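Local atomic coordinates of carboxysome shell vertex protein CcmL (Gloeobacter violaceus, PDB entry 4JW0), a protein that probably forms the pentameric vertices of the carboxysome, the polyhedral shell in which RuBisCO is sequestered. Residues R64-A67 with G68-K71. Residues are numbered along the deposited sequence; the frame is centred on the assembly and turned at random.
Sequences RQVA and GSEK
Val-66 and Ser-69 close a type II beta turn: the amide N of Ser-69 gives its hydrogen to Val-66 O at 3.0 Å, with an N-H...O angle of 157°. Gly-68 occupies the third position with a positive phi of 98°, where a beta carbon would collide with Ala-67 O. A water ties the turn a second time, donating to Ala-67 O at 2.7 Å and hydrogen-bonding to Ser-69 OG, also at 2.7 Å. That hydroxyl, set anti to its own carbonyl carbon, also has a weak hydrogen bond with Arg-72 NH1 and rests against Val-66 CG2 at 3.7 Å. Beyond the turn the chain doubles back beside Arg-64, whose O receives a CA-H...O contact from Glu-70 CA at 3.3 Å. The Arg-64 side chain runs along the returning backbone, its CB 3.3 Å from Ser-69 O, and bends at chi3 (-51°); Glu-70 O then lies at the guanidinium edge, taking only a weak bond from Arg-64 NE at 3.4 Å. The firmer polar partner is in another chain, where Ser-61 OG of a neighbouring subunit bonds to Arg-64 NH1. With an alanine in its place, that serine would probably lose its partner across the interface, and Glu-70 O its weak bond from NE. Gln-65 NE2 is satisfied within its own chain by Ser-61 O, while Val-66 packs on Glu-16 of a second neighbouring subunit, not the one that supplies Ser-61 to Arg-64. The whole turn belongs to the surface loop joining antiparallel strands 54-59 and 76-81 of the OB fold, placed at contacts between subunits of the pentamer.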
loop_
_atom_site.group_PDB
_atom_site.type_symbol
_atom_site.label_atom_id
_atom_site.label_comp_id
_atom_site.label_asym_id
_atom_site.label_seq_id
_atom_site.Cartn_x
_atom_site.Cartn_y
_atom_site.Cartn_z
ATOM N N ARG A 64 5.867 -9.019 -9.441
ATOM C CA ARG A 64 6.429 -10.359 -9.492
ATOM C C ARG A 64 5.751 -11.238 -10.545
ATOM O O ARG A 64 6.127 -12.393 -10.712
ATOM C CB ARG A 64 6.334 -11.034 -8.118
ATOM C CG ARG A 64 7.019 -10.254 -7.005
ATOM C CD ARG A 64 7.350 -11.130 -5.801
ATOM N NE ARG A 64 6.217 -11.913 -5.299
ATOM C CZ ARG A 64 5.400 -11.532 -4.320
ATOM N NH1 ARG A 64 5.553 -10.360 -3.727
ATOM N NH2 ARG A 64 4.414 -12.328 -3.934
ATOM N N GLN A 65 4.765 -10.704 -11.262
ATOM C CA GLN A 65 3.953 -11.552 -12.136
ATOM C C GLN A 65 4.533 -11.772 -13.536
ATOM O O GLN A 65 4.044 -12.623 -14.276
ATOM C CB GLN A 65 2.534 -11.005 -12.253
ATOM C CG GLN A 65 1.858 -10.810 -10.914
ATOM C CD GLN A 65 1.931 -12.050 -10.053
ATOM O OE1 GLN A 65 1.654 -13.155 -10.516
ATOM N NE2 GLN A 65 2.328 -11.878 -8.797
ATOM N N VAL A 66 5.570 -11.024 -13.897
ATOM C CA VAL A 66 6.177 -11.180 -15.218
ATOM C C VAL A 66 7.249 -12.264 -15.207
ATOM O O VAL A 66 7.864 -12.534 -14.179
ATOM C CB VAL A 66 6.776 -9.864 -15.740
ATOM C CG1 VAL A 66 5.680 -8.812 -15.898
ATOM C CG2 VAL A 66 7.882 -9.373 -14.835
ATOM N N ALA A 67 7.469 -12.878 -16.365
ATOM C CA ALA A 67 8.397 -13.997 -16.481
ATOM C C ALA A 67 9.742 -13.675 -15.847
ATOM O O ALA A 67 10.375 -12.679 -16.193
ATOM C CB ALA A 67 8.586 -14.372 -17.941
ATOM N N GLY A 68 10.171 -14.524 -14.917
ATOM C CA GLY A 68 11.469 -14.371 -14.285
ATOM C C GLY A 68 11.460 -13.672 -12.932
ATOM O O GLY A 68 12.458 -13.714 -12.213
ATOM N N SER A 69 10.344 -13.041 -12.571
ATOM C CA SER A 69 10.303 -12.199 -11.370
ATOM C C SER A 69 9.501 -12.768 -10.199
ATOM O O SER A 69 9.301 -12.084 -9.201
ATOM C CB SER A 69 9.755 -10.823 -11.736
ATOM O OG SER A 69 10.666 -10.146 -12.581
ATOM N N GLU A 70 9.060 -14.016 -10.310
ATOM C CA GLU A 70 8.166 -14.606 -9.320
ATOM C C GLU A 70 8.699 -14.529 -7.887
ATOM O O GLU A 70 7.942 -14.292 -6.945
ATOM C CB GLU A 70 7.884 -16.066 -9.685
ATOM C CG GLU A 70 6.871 -16.747 -8.780
ATOM C CD GLU A 70 6.753 -18.235 -9.055
ATOM O OE1 GLU A 70 7.742 -18.836 -9.533
ATOM O OE2 GLU A 70 5.668 -18.801 -8.797
ATOM N N LYS A 71 9.999 -14.731 -7.722
ATOM C CA LYS A 71 10.605 -14.741 -6.396
ATOM C C LYS A 71 11.603 -13.602 -6.210
ATOM O O LYS A 71 12.504 -13.690 -5.379
ATOM C CB LYS A 71 11.288 -16.088 -6.130
ATOM C CG LYS A 71 10.326 -17.226 -5.820
ATOM C CD LYS A 71 11.074 -18.457 -5.316
ATOM C CE LYS A 71 10.174 -19.368 -4.492
ATOM N NZ LYS A 71 10.907 -20.558 -3.969
HETATM O O HOH W 1 11.875 -10.887 -14.892
#